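Local coordinates for ABC transporter periplasmic-binding protein YtfQ (Mycobacterium smegmatis, PDB 6HBM) that probably binds sugars for an ABC transporter, and here holds alpha-L-arabinofuranose in the cleft between its two lobes, at residues D123-G128 against A160-T165; T104-D109 against T155-A160; Q212-G217 against D241-G246; S29-A34 against C261-G266. One frame throughout, in Å; residues are numbered along the deposited sequence.

Interaction 1 (D123-G128 against A160-T165). With AHR (alpha-L-arabinofuranose), chain J.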
loop_
_atom_site.group_PDB
_atom_site.type_symbol
_atom_site.label_atom_id
_atom_site.label_comp_id
_atom_site.label_asym_id
_atom_site.label_seq_id
_atom_site.Cartn_x
_atom_site.Cartn_y
_atom_site.Cartn_z
ATOM N N ASP A 123 -8.507 -0.475 -2.544
ATOM C CA ASP A 123 -8.978 0.815 -3.101
ATOM C C ASP A 123 -8.272 1.991 -2.413
ATOM O O ASP A 123 -8.790 2.591 -1.455
ATOM C CB ASP A 123 -10.507 0.997 -3.046
ATOM C CG ASP A 123 -10.971 2.249 -3.792
ATOM O OD1 ASP A 123 -10.398 2.552 -4.872
ATOM O OD2 ASP A 123 -11.890 2.932 -3.294
ATOM N N PHE A 124 -7.113 2.343 -2.966
ATOM C CA PHE A 124 -6.264 3.395 -2.437
ATOM C C PHE A 124 -6.968 4.744 -2.352
ATOM O O PHE A 124 -6.739 5.484 -1.396
ATOM C CB PHE A 124 -4.995 3.495 -3.282
ATOM C CG PHE A 124 -4.249 2.196 -3.415
ATOM C CD1 PHE A 124 -3.932 1.440 -2.295
ATOM C CD2 PHE A 124 -3.918 1.695 -4.663
ATOM C CE1 PHE A 124 -3.273 0.214 -2.419
ATOM C CE2 PHE A 124 -3.236 0.485 -4.786
ATOM C CZ PHE A 124 -2.918 -0.252 -3.663
ATOM N N ILE A 125 -7.868 5.046 -3.309
ATOM C CA ILE A 125 -8.620 6.306 -3.294
ATOM C C ILE A 125 -9.454 6.366 -1.989
ATOM O O ILE A 125 -9.283 7.314 -1.224
ATOM C CB ILE A 125 -9.479 6.502 -4.584
ATOM C CG1 ILE A 125 -8.608 6.564 -5.855
ATOM C CG2 ILE A 125 -10.326 7.765 -4.484
ATOM C CD1 ILE A 125 -8.700 5.358 -6.755
ATOM N N GLU A 126 -10.282 5.330 -1.691
ATOM C CA GLU A 126 -11.055 5.345 -0.451
ATOM C C GLU A 126 -10.154 5.325 0.772
ATOM O O GLU A 126 -10.494 5.989 1.746
ATOM C CB GLU A 126 -12.119 4.248 -0.361
ATOM C CG GLU A 126 -13.547 4.786 -0.403
ATOM C CD GLU A 126 -14.182 5.108 0.938
ATOM O OE1 GLU A 126 -14.396 6.302 1.233
ATOM O OE2 GLU A 126 -14.520 4.156 1.673
ATOM N N GLU A 127 -8.980 4.640 0.726
ATOM C CA GLU A 127 -8.059 4.662 1.876
ATOM C C GLU A 127 -7.664 6.124 2.198
ATOM O O GLU A 127 -7.776 6.549 3.359
ATOM C CB GLU A 127 -6.824 3.787 1.630
ATOM C CG GLU A 127 -7.152 2.307 1.691
ATOM C CD GLU A 127 -6.017 1.366 1.339
ATOM O OE1 GLU A 127 -4.920 1.857 0.987
ATOM O OE2 GLU A 127 -6.228 0.132 1.422
ATOM N N GLY A 128 -7.299 6.891 1.159
ATOM C CA GLY A 128 -7.004 8.312 1.292
ATOM C C GLY A 128 -8.238 9.097 1.710
ATOM O O GLY A 128 -8.168 9.927 2.615
ATOM N N ALA A 160 0.503 5.897 -4.249
ATOM C CA ALA A 160 0.889 7.284 -4.000
ATOM C C ALA A 160 0.017 8.299 -4.757
ATOM O O ALA A 160 -0.395 9.304 -4.162
ATOM C CB ALA A 160 2.347 7.497 -4.366
ATOM N N ILE A 161 -0.277 8.027 -6.066
ATOM C CA ILE A 161 -1.105 8.899 -6.917
ATOM C C ILE A 161 -2.537 8.876 -6.377
ATOM O O ILE A 161 -3.066 9.924 -6.024
ATOM C CB ILE A 161 -1.044 8.466 -8.404
ATOM N N ASP A 162 -3.123 7.668 -6.252
ATOM C CA ASP A 162 -4.499 7.450 -5.769
ATOM C C ASP A 162 -4.755 7.923 -4.317
ATOM O O ASP A 162 -5.824 8.466 -4.053
ATOM C CB ASP A 162 -4.920 5.960 -5.942
ATOM C CG ASP A 162 -5.378 5.520 -7.351
ATOM O OD1 ASP A 162 -5.385 6.369 -8.270
ATOM O OD2 ASP A 162 -5.739 4.319 -7.524
ATOM N N ARG A 163 -3.807 7.740 -3.392
ATOM C CA ARG A 163 -4.014 8.183 -1.999
ATOM C C ARG A 163 -4.067 9.688 -1.873
ATOM O O ARG A 163 -4.902 10.213 -1.138
ATOM C CB ARG A 163 -2.949 7.614 -1.055
ATOM C CG ARG A 163 -3.232 6.160 -0.741
ATOM C CD ARG A 163 -2.074 5.377 -0.160
ATOM N NE ARG A 163 -2.491 4.009 0.157
ATOM C CZ ARG A 163 -1.696 3.065 0.648
ATOM N NH1 ARG A 163 -0.416 3.323 0.893
ATOM N NH2 ARG A 163 -2.173 1.849 0.892
ATOM N N LYS A 164 -3.159 10.372 -2.578
ATOM C CA LYS A 164 -3.059 11.839 -2.625
ATOM C C LYS A 164 -4.419 12.417 -3.078
ATOM O O LYS A 164 -4.983 13.280 -2.393
ATOM C CB LYS A 164 -1.926 12.229 -3.614
ATOM C CG LYS A 164 -1.618 13.705 -3.746
ATOM C CD LYS A 164 -0.525 13.940 -4.785
ATOM C CE LYS A 164 0.058 15.334 -4.686
ATOM N NZ LYS A 164 1.201 15.516 -5.619
ATOM N N THR A 165 -4.944 11.879 -4.216
ATOM C CA THR A 165 -6.226 12.229 -4.858
ATOM C C THR A 165 -7.415 12.046 -3.904
ATOM O O THR A 165 -8.290 12.916 -3.827
ATOM C CB THR A 165 -6.447 11.329 -6.108
ATOM O OG1 THR A 165 -5.261 11.302 -6.899
ATOM C CG2 THR A 165 -7.610 11.781 -6.970
HETATM O O5 AHR J . 1.583 -0.999 -2.816
HETATM C C5 AHR J . 1.113 -0.872 -1.487
HETATM C C4 AHR J . 2.092 -0.022 -0.735
HETATM O O4 AHR J . 3.435 -0.542 -0.936
HETATM C C3 AHR J . 1.926 0.015 0.776
HETATM O O3 AHR J . 0.905 0.878 1.253
HETATM C C2 AHR J . 3.315 0.479 1.186
HETATM O O2 AHR J . 3.517 0.408 2.592
HETATM C C1 AHR J . 4.172 -0.432 0.299
HETATM O O1 AHR J . 5.524 0.044 0.079
#

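Interaction 2 (T104-D109 against T155-A160). With AHR (alpha-L-arabinofuranose), chain J.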
loop_
_atom_site.group_PDB
_atom_site.type_symbol
_atom_site.label_atom_id
_atom_site.label_comp_id
_atom_site.label_asym_id
_atom_site.label_seq_id
_atom_site.Cartn_x
_atom_site.Cartn_y
_atom_site.Cartn_z
ATOM N N THR A 104 -0.894 -7.656 -8.721
ATOM C CA THR A 104 -0.992 -7.551 -7.280
ATOM C C THR A 104 -0.844 -6.091 -6.855
ATOM O O THR A 104 0.058 -5.409 -7.350
ATOM C CB THR A 104 0.094 -8.431 -6.663
ATOM O OG1 THR A 104 1.249 -8.362 -7.495
ATOM C CG2 THR A 104 -0.339 -9.887 -6.498
ATOM N N ASP A 105 -1.724 -5.654 -5.907
ATOM C CA ASP A 105 -1.912 -4.343 -5.245
ATOM C C ASP A 105 -1.737 -3.095 -6.139
ATOM O O ASP A 105 -2.710 -2.345 -6.245
ATOM C CB ASP A 105 -1.080 -4.186 -3.950
ATOM C CG ASP A 105 0.423 -4.017 -4.081
ATOM O OD1 ASP A 105 0.976 -4.421 -5.115
ATOM O OD2 ASP A 105 1.043 -3.511 -3.136
ATOM N N ARG A 106 -0.560 -2.874 -6.785
ATOM C CA ARG A 106 -0.310 -1.712 -7.642
ATOM C C ARG A 106 -0.780 -1.982 -9.075
ATOM O O ARG A 106 -0.608 -3.092 -9.574
ATOM C CB ARG A 106 1.176 -1.344 -7.612
ATOM C CG ARG A 106 1.677 -1.140 -6.188
ATOM C CD ARG A 106 3.000 -0.430 -6.106
ATOM N NE ARG A 106 3.443 -0.279 -4.724
ATOM C CZ ARG A 106 4.580 0.306 -4.360
ATOM N NH1 ARG A 106 4.904 0.398 -3.077
ATOM N NH2 ARG A 106 5.409 0.804 -5.278
ATOM N N ALA A 107 -1.400 -0.971 -9.718
ATOM C CA ALA A 107 -1.951 -1.057 -11.077
ATOM C C ALA A 107 -0.931 -0.650 -12.158
ATOM O O ALA A 107 0.214 -0.323 -11.836
ATOM C CB ALA A 107 -3.202 -0.183 -11.176
ATOM N N VAL A 108 -1.341 -0.711 -13.444
ATOM C CA VAL A 108 -0.487 -0.332 -14.572
ATOM C C VAL A 108 -1.153 0.747 -15.461
ATOM O O VAL A 108 -2.364 0.971 -15.389
ATOM C CB VAL A 108 -0.015 -1.556 -15.396
ATOM N N ASP A 109 -0.315 1.464 -16.239
ATOM C CA ASP A 109 -0.693 2.470 -17.239
ATOM C C ASP A 109 -0.324 1.786 -18.540
ATOM O O ASP A 109 0.848 1.789 -18.954
ATOM C CB ASP A 109 0.077 3.811 -17.082
ATOM C CG ASP A 109 0.080 4.729 -18.314
ATOM O OD1 ASP A 109 -0.936 4.741 -19.062
ATOM O OD2 ASP A 109 1.099 5.432 -18.531
ATOM N N THR A 155 7.223 8.292 -5.978
ATOM C CA THR A 155 6.736 9.006 -7.161
ATOM C C THR A 155 6.562 8.024 -8.321
ATOM O O THR A 155 7.543 7.428 -8.757
ATOM C CB THR A 155 7.728 10.143 -7.501
ATOM O OG1 THR A 155 7.849 11.005 -6.366
ATOM C CG2 THR A 155 7.309 10.953 -8.721
ATOM N N GLY A 156 5.324 7.849 -8.779
ATOM C CA GLY A 156 5.001 6.953 -9.891
ATOM C C GLY A 156 4.131 5.751 -9.548
ATOM O O GLY A 156 3.406 5.252 -10.412
ATOM N N ALA A 157 4.211 5.249 -8.300
ATOM C CA ALA A 157 3.431 4.091 -7.834
ATOM C C ALA A 157 1.936 4.425 -7.730
ATOM O O ALA A 157 1.605 5.536 -7.287
ATOM C CB ALA A 157 3.946 3.651 -6.469
ATOM N N ASP A 158 1.041 3.462 -8.109
ATOM C CA ASP A 158 -0.425 3.624 -8.044
ATOM C C ASP A 158 -0.907 4.095 -6.660
ATOM O O ASP A 158 -1.600 5.107 -6.607
ATOM C CB ASP A 158 -1.146 2.316 -8.473
ATOM C CG ASP A 158 -2.690 2.326 -8.604
ATOM O OD1 ASP A 158 -3.244 3.341 -9.090
ATOM O OD2 ASP A 158 -3.333 1.287 -8.268
ATOM N N PRO A 159 -0.511 3.467 -5.526
ATOM C CA PRO A 159 -0.996 3.949 -4.217
ATOM C C PRO A 159 -0.697 5.413 -3.903
ATOM O O PRO A 159 -1.572 6.095 -3.384
ATOM C CB PRO A 159 -0.324 2.994 -3.207
ATOM C CG PRO A 159 0.796 2.356 -3.943
ATOM C CD PRO A 159 0.301 2.247 -5.358
ATOM N N ALA A 160 0.503 5.897 -4.249
ATOM C CA ALA A 160 0.889 7.284 -4.000
ATOM C C ALA A 160 0.017 8.299 -4.757
ATOM O O ALA A 160 -0.395 9.304 -4.162
ATOM C CB ALA A 160 2.347 7.497 -4.366
HETATM O O5 AHR J . 1.583 -0.999 -2.816
HETATM C C5 AHR J . 1.113 -0.872 -1.487
HETATM C C4 AHR J . 2.092 -0.022 -0.735
HETATM O O4 AHR J . 3.435 -0.542 -0.936
HETATM C C3 AHR J . 1.926 0.015 0.776
HETATM O O3 AHR J . 0.905 0.878 1.253
HETATM C C2 AHR J . 3.315 0.479 1.186
HETATM O O2 AHR J . 3.517 0.408 2.592
HETATM C C1 AHR J . 4.172 -0.432 0.299
HETATM O O1 AHR J . 5.524 0.044 0.079
#

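Interaction 3 (Q212-G217 against D241-G246). With ZN (zinc ion), chain C; AHR (alpha-L-arabinofuranose), chain J.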
loop_
_atom_site.group_PDB
_atom_site.type_symbol
_atom_site.label_atom_id
_atom_site.label_comp_id
_atom_site.label_asym_id
_atom_site.label_seq_id
_atom_site.Cartn_x
_atom_site.Cartn_y
_atom_site.Cartn_z
ATOM N N GLN A 212 1.209 8.486 3.912
ATOM C CA GLN A 212 0.628 7.512 2.965
ATOM C C GLN A 212 1.020 6.030 3.251
ATOM O O GLN A 212 0.533 5.123 2.573
ATOM C CB GLN A 212 0.924 7.901 1.504
ATOM C CG GLN A 212 0.078 9.073 1.030
ATOM C CD GLN A 212 0.506 9.548 -0.329
ATOM O OE1 GLN A 212 1.260 8.878 -1.039
ATOM N NE2 GLN A 212 0.063 10.734 -0.720
ATOM N N ASN A 213 1.829 5.771 4.274
ATOM C CA ASN A 213 2.132 4.417 4.700
ATOM C C ASN A 213 2.696 4.582 6.077
ATOM O O ASN A 213 3.590 5.410 6.264
ATOM C CB ASN A 213 3.033 3.686 3.683
ATOM C CG ASN A 213 4.527 3.622 3.900
ATOM O OD1 ASN A 213 5.213 4.602 4.209
ATOM N ND2 ASN A 213 5.089 2.461 3.673
ATOM N N ASP A 214 2.092 3.949 7.075
ATOM C CA ASP A 214 2.515 4.183 8.457
ATOM C C ASP A 214 4.041 4.219 8.646
ATOM O O ASP A 214 4.493 4.995 9.467
ATOM C CB ASP A 214 1.846 3.205 9.429
ATOM C CG ASP A 214 2.028 1.743 9.110
ATOM O OD1 ASP A 214 2.841 1.424 8.208
ATOM O OD2 ASP A 214 1.357 0.911 9.757
ATOM N N ASP A 215 4.819 3.447 7.854
ATOM C CA ASP A 215 6.296 3.444 7.900
ATOM C C ASP A 215 6.899 4.851 7.822
ATOM O O ASP A 215 7.777 5.176 8.634
ATOM C CB ASP A 215 6.910 2.551 6.793
ATOM C CG ASP A 215 7.404 1.204 7.284
ATOM O OD1 ASP A 215 6.545 0.314 7.544
ATOM O OD2 ASP A 215 8.654 1.022 7.373
ATOM N N MET A 216 6.429 5.685 6.875
ATOM C CA MET A 216 6.889 7.084 6.804
ATOM C C MET A 216 6.424 7.851 8.062
ATOM O O MET A 216 7.212 8.616 8.617
ATOM C CB MET A 216 6.391 7.791 5.537
ATOM C CG MET A 216 7.133 7.363 4.271
ATOM S SD MET A 216 6.441 7.905 2.662
ATOM C CE MET A 216 4.639 7.907 3.002
ATOM N N GLY A 217 5.189 7.584 8.515
ATOM C CA GLY A 217 4.615 8.150 9.737
ATOM C C GLY A 217 5.361 7.789 11.016
ATOM O O GLY A 217 5.318 8.527 12.004
ATOM N N ASP A 241 -2.036 1.446 6.149
ATOM C CA ASP A 241 -1.436 0.093 6.227
ATOM C C ASP A 241 -1.845 -0.767 7.441
ATOM O O ASP A 241 -2.167 -1.947 7.247
ATOM C CB ASP A 241 0.098 0.065 6.106
ATOM C CG ASP A 241 0.652 0.507 4.768
ATOM O OD1 ASP A 241 -0.122 0.564 3.786
ATOM O OD2 ASP A 241 1.863 0.748 4.686
ATOM N N ALA A 242 -1.765 -0.222 8.661
ATOM C CA ALA A 242 -2.084 -0.935 9.910
ATOM C C ALA A 242 -1.069 -2.069 10.194
ATOM O O ALA A 242 -1.457 -3.191 10.552
ATOM C CB ALA A 242 -3.528 -1.460 9.904
ATOM N N THR A 243 0.240 -1.758 10.069
ATOM C CA THR A 243 1.305 -2.733 10.323
ATOM C C THR A 243 1.479 -2.882 11.824
ATOM O O THR A 243 0.965 -2.058 12.581
ATOM C CB THR A 243 2.630 -2.344 9.633
ATOM O OG1 THR A 243 3.210 -1.204 10.278
ATOM C CG2 THR A 243 2.470 -2.106 8.130
ATOM N N HIS A 244 2.200 -3.933 12.251
ATOM C CA HIS A 244 2.414 -4.227 13.674
ATOM C C HIS A 244 2.897 -2.981 14.379
ATOM O O HIS A 244 2.180 -2.437 15.225
ATOM C CB HIS A 244 3.429 -5.400 13.877
ATOM C CG HIS A 244 3.435 -6.029 15.253
ATOM N ND1 HIS A 244 4.175 -7.171 15.518
ATOM C CD2 HIS A 244 2.778 -5.669 16.380
ATOM C CE1 HIS A 244 3.967 -7.447 16.789
ATOM N NE2 HIS A 244 3.123 -6.585 17.345
ATOM N N ASP A 245 4.059 -2.477 13.936
ATOM C CA ASP A 245 4.729 -1.331 14.552
ATOM C C ASP A 245 3.841 -0.091 14.534
ATOM O O ASP A 245 3.750 0.589 15.554
ATOM C CB ASP A 245 6.116 -1.106 13.925
ATOM C CG ASP A 245 7.046 -2.302 14.145
ATOM O OD1 ASP A 245 6.687 -3.429 13.707
ATOM O OD2 ASP A 245 8.129 -2.117 14.769
ATOM N N GLY A 246 3.092 0.109 13.451
ATOM C CA GLY A 246 2.162 1.226 13.345
ATOM C C GLY A 246 1.037 1.129 14.353
ATOM O O GLY A 246 0.798 2.050 15.135
HETATM ZN ZN ZN C . 5.745 -7.496 14.094
HETATM O O5 AHR J . 1.583 -0.999 -2.816
HETATM C C5 AHR J . 1.113 -0.872 -1.487
HETATM C C4 AHR J . 2.092 -0.022 -0.735
HETATM O O4 AHR J . 3.435 -0.542 -0.936
HETATM C C3 AHR J . 1.926 0.015 0.776
HETATM O O3 AHR J . 0.905 0.878 1.253
HETATM C C2 AHR J . 3.315 0.479 1.186
HETATM O O2 AHR J . 3.517 0.408 2.592
HETATM C C1 AHR J . 4.172 -0.432 0.299
HETATM O O1 AHR J . 5.524 0.044 0.079
HETATM O O HOH W 1 6.519 -5.748 15.322
#

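Interaction 4 (S29-A34 against C261-G266). With AHR (alpha-L-arabinofuranose), chain J.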
loop_
_atom_site.group_PDB
_atom_site.type_symbol
_atom_site.label_atom_id
_atom_site.label_comp_id
_atom_site.label_asym_id
_atom_site.label_seq_id
_atom_site.Cartn_x
_atom_site.Cartn_y
_atom_site.Cartn_z
ATOM N N SER A 29 8.666 -1.137 3.258
ATOM C CA SER A 29 7.696 -0.990 4.318
ATOM C C SER A 29 7.413 -2.314 4.970
ATOM O O SER A 29 7.584 -3.366 4.361
ATOM C CB SER A 29 6.411 -0.467 3.710
ATOM O OG SER A 29 5.916 -1.432 2.796
ATOM N N GLY A 30 6.883 -2.246 6.172
ATOM C CA GLY A 30 6.492 -3.426 6.931
ATOM C C GLY A 30 5.409 -4.186 6.200
ATOM O O GLY A 30 5.362 -5.423 6.246
ATOM N N TRP A 31 4.560 -3.428 5.481
ATOM C CA TRP A 31 3.506 -3.969 4.635
ATOM C C TRP A 31 4.125 -4.854 3.539
ATOM O O TRP A 31 3.552 -5.903 3.211
ATOM C CB TRP A 31 2.679 -2.824 4.010
ATOM C CG TRP A 31 1.430 -3.280 3.318
ATOM C CD1 TRP A 31 0.154 -3.242 3.804
ATOM C CD2 TRP A 31 1.343 -3.824 2.004
ATOM N NE1 TRP A 31 -0.720 -3.740 2.871
ATOM C CE2 TRP A 31 -0.022 -4.071 1.743
ATOM C CE3 TRP A 31 2.285 -4.102 1.005
ATOM C CZ2 TRP A 31 -0.458 -4.639 0.546
ATOM C CZ3 TRP A 31 1.851 -4.662 -0.179
ATOM C CH2 TRP A 31 0.500 -4.955 -0.390
ATOM N N ARG A 32 5.258 -4.404 2.942
ATOM C CA ARG A 32 5.974 -5.164 1.890
ATOM C C ARG A 32 6.510 -6.517 2.391
ATOM O O ARG A 32 6.440 -7.535 1.682
ATOM C CB ARG A 32 7.168 -4.374 1.352
ATOM C CG ARG A 32 6.908 -3.643 0.085
ATOM C CD ARG A 32 6.982 -4.551 -1.111
ATOM N NE ARG A 32 5.674 -4.836 -1.691
ATOM C CZ ARG A 32 4.924 -3.966 -2.365
ATOM N NH1 ARG A 32 3.761 -4.345 -2.884
ATOM N NH2 ARG A 32 5.315 -2.703 -2.505
ATOM N N THR A 33 7.107 -6.509 3.583
ATOM C CA THR A 33 7.646 -7.743 4.146
ATOM C C THR A 33 6.494 -8.694 4.437
ATOM O O THR A 33 6.589 -9.867 4.088
ATOM C CB THR A 33 8.559 -7.453 5.326
ATOM O OG1 THR A 33 7.824 -6.908 6.440
ATOM C CG2 THR A 33 9.738 -6.542 4.941
ATOM N N ALA A 34 5.361 -8.163 4.954
ATOM C CA ALA A 34 4.164 -8.969 5.215
ATOM C C ALA A 34 3.606 -9.513 3.925
ATOM O O ALA A 34 3.216 -10.685 3.875
ATOM C CB ALA A 34 3.101 -8.140 5.908
ATOM N N CYS A 261 -4.751 -1.453 5.329
ATOM C CA CYS A 261 -4.510 -1.925 3.974
ATOM C C CYS A 261 -4.073 -3.373 4.156
ATOM O O CYS A 261 -3.088 -3.621 4.850
ATOM C CB CYS A 261 -3.436 -1.104 3.272
ATOM S SG CYS A 261 -3.032 -1.697 1.607
ATOM N N ASN A 262 -4.782 -4.326 3.551
ATOM C CA ASN A 262 -4.494 -5.740 3.785
ATOM C C ASN A 262 -3.307 -6.301 2.972
ATOM O O ASN A 262 -3.400 -6.373 1.745
ATOM C CB ASN A 262 -5.735 -6.558 3.562
ATOM C CG ASN A 262 -5.807 -7.663 4.552
ATOM O OD1 ASN A 262 -4.877 -8.475 4.648
ATOM N ND2 ASN A 262 -6.889 -7.703 5.332
ATOM N N PRO A 263 -2.205 -6.744 3.620
ATOM C CA PRO A 263 -1.063 -7.282 2.857
ATOM C C PRO A 263 -1.098 -8.757 2.546
ATOM O O PRO A 263 -0.231 -9.220 1.814
ATOM C CB PRO A 263 0.114 -7.033 3.794
ATOM C CG PRO A 263 -0.466 -7.105 5.145
ATOM C CD PRO A 263 -1.929 -6.771 5.067
ATOM N N LEU A 264 -2.052 -9.501 3.105
ATOM C CA LEU A 264 -2.068 -10.953 2.994
ATOM C C LEU A 264 -2.756 -11.487 1.707
ATOM O O LEU A 264 -3.677 -12.289 1.781
ATOM C CB LEU A 264 -2.706 -11.532 4.275
ATOM C CG LEU A 264 -2.225 -10.966 5.633
ATOM C CD1 LEU A 264 -2.803 -11.767 6.778
ATOM C CD2 LEU A 264 -0.712 -10.946 5.742
ATOM N N LEU A 265 -2.238 -11.096 0.533
ATOM C CA LEU A 265 -2.798 -11.478 -0.773
ATOM C C LEU A 265 -2.546 -12.950 -1.127
ATOM O O LEU A 265 -3.406 -13.567 -1.759
ATOM C CB LEU A 265 -2.263 -10.560 -1.897
ATOM C CG LEU A 265 -2.950 -9.210 -2.074
ATOM C CD1 LEU A 265 -2.898 -8.360 -0.796
ATOM C CD2 LEU A 265 -2.325 -8.467 -3.203
ATOM N N GLY A 266 -1.385 -13.483 -0.728
ATOM C CA GLY A 266 -0.959 -14.866 -0.971
ATOM C C GLY A 266 -2.043 -15.914 -1.178
ATOM O O GLY A 266 -2.167 -16.463 -2.273
HETATM O O5 AHR J . 1.583 -0.999 -2.816
HETATM C C5 AHR J . 1.113 -0.872 -1.487
HETATM C C4 AHR J . 2.092 -0.022 -0.735
HETATM O O4 AHR J . 3.435 -0.542 -0.936
HETATM C C3 AHR J . 1.926 0.015 0.776
HETATM O O3 AHR J . 0.905 0.878 1.253
HETATM C C2 AHR J . 3.315 0.479 1.186
HETATM O O2 AHR J . 3.517 0.408 2.592
HETATM C C1 AHR J . 4.172 -0.432 0.299
HETATM O O1 AHR J . 5.524 0.044 0.079
#

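Interaction 1 (D123-G128 against A160-T165)
Glu127 OE1 is gripped twice by one guanidinium: Arg163 NH2 lies 2.7 Å from it in a salt bridge with an N-H...O angle of 153°, and Arg163 NE adds a weak bond to the same OE1 at 3.3 Å. The carboxylate and guanidinium planes are turned 35° apart. Arg163 gets there with a chain extended from CG to NE, which carries the guanidinium past Phe124 toward the sugar. The Phe124 ring stands almost perpendicular to the guanidinium, CD1 being 3.7 Å from Arg163 NH2, while Glu127 OE1 lies at the ring edge, in its plane. Further out, Ile125 CD1 lies against the Asp162 carboxylate, 3.2 Å from OD2; Asp162 OD1 has its salt bridge with Arg84. The backbones come closest where Gly128, with no side chain, meets Arg163, their CA atoms 4.4 Å apart; segments 124-128 and 160-165 cross at -40°. The same guanidinium also reaches the bound arabinofuranose, with Arg163 NH1 donating to O3 at 2.8 Å and that oxygen lying in the guanidinium plane. Glu127 thus acts as a second-shell residue that probably fixes the rotation of a sugar-binding arginine, and its negative charge should offset that of the buried guanidinium.

Interaction 2 (T104-D109 against T155-A160)
The guanidinium of Arg106 meets Pro159 and Ala157 obliquely, Ala157 CB 3.4 Å from NH2, while its edge is given to the arabinofuranose. O5 of the sugar sits in the guanidinium plane, 2.8 Å from Arg106 NE in a nearly straight bond of 168°, and Arg106 NH1 donates equally directly to the ring oxygen O4. The arm is extended from CG to NE and crosses the Pro159 ring at about a right angle, with Arg106 CG 3.7 Å from Pro159 CD. Outside the two segments, NH2 donates to Val82 O, so all three nitrogens have a partner, which fixes the rotation of the guanidinium. In the two-lobed periplasmic-binding fold, 104-109 follows a strand of one lobe's sheet and 155-160 starts a helix of the other, so the contact spans the cleft at the sugar. Beside Arg106, Asp105 OD2 accepts from the sugar O5 at 2.6 Å and also pairs with Arg32. The other link between the segments runs through Asp158: with CG anti to its backbone nitrogen (chi1 -174°), it turns OD2 toward Ala107, whose N makes a weak 3.3 Å bond to that oxygen and whose CB packs on it. Asp158 OD1 has its salt bridge with Arg84.

Interaction 3 (Q212-G217 against D241-G246)
The backbones are nearest at Asp214 and Gly246, CA atoms 5.7 Å apart, and at Asn213 and Asp241, 5.8 Å, where each loop turns into a helix, capped by Asn213 and by Thr243. Asp214 carries the tie between the segments. Its OD2 takes two bonds from Thr243: the backbone N arrives nearly head-on at 2.9 Å, and OG1, also 2.9 Å away, comes from above the carboxylate plane. A chi1 of 55°, with CG lodged between N and the carbonyl carbon, aims Asp214 there, while Thr243 OG1 also caps its own helix through a weak bond from Gly246 N. Asp241 stands with its carboxylate at 88° to that of Asp214, its OD2 3.7 Å from Asp214 OD1, a like-charge approach that might raise the cost of ionising both. That cost may be partly met by the sugar: Asp241 OD1 accepts from O3, and Asp241 OD2 from O2 at 2.7 Å, while Asn213 ND2 donates to O2 at 2.8 Å. At the outer end, His244 ND1 binds a zinc ion. The contact pairs the loops leading from the C-terminal ends of adjacent parallel strands 208-211 and 236-239 into helices 214-226 and 244-252, with Gln212 lying against helix 158-171.

Interaction 4 (S29-A34 against C261-G266)
Trp31 forms the tight part of this contact, its indole lying between Pro263 and the sugar. Pro263 CB sits over the five-membered ring, 3.6 Å from its centroid and 13° off the normal, a CH-pi contact; on the opposite face lie C3 and C5 of the arabinofuranose. Held anti to the backbone N (chi1 -170°), the side chain swings the indole edge toward the 261-266 loop, where NE1 gives a weak bond to Cys261 O at 3.1 Å. Cys261 SG approaches obliquely, 3.3 Å from NE1, as a sulfur-aromatic contact. An aromatic ring laid against a sugar is familiar in sugar-binding proteins. Here it belongs to the N-terminal turn of helix 30-46 in one lobe, while the loop follows strand 257-260 of the other, so the contact spans both lobes, with Trp31 between the sugar and the loop by which the chain leaves the second lobe. Ser29 caps that helix, its OG accepting from Arg32 N at 3.0 Å and donating to the sugar O2. Good apolar packing continues where Ala34 CB meets Pro263 CG at 3.8 Å. Ala34 is partly exposed, and its other approach is looser, Leu264 CD2 staying 4.4 Å from Ala34 O.

How the interactions relate
From the N terminus, the 29-34 segment opens the longest loop, closed by 261-266 in interaction 4, and the other three contacts nest inside it. Segment 104-109 opens interaction 2 and 123-128 opens interaction 1 before 155-160 and 160-165 close them in that order, so the two cross, and they share Ala160 at the start of helix 158-171. Interaction 1 packs helix 124-138 on helix 158-171 beside the cleft. Interaction 3 then follows both in series, 212-217 returning to 241-246 within the second lobe. Interactions 2 and 4 bridge the two lobes, joined to each other by the Asp105-Arg32 salt bridge; interaction 4 also meets interaction 3 through Asp215 and Gly30. All four touch the same arabinofuranose.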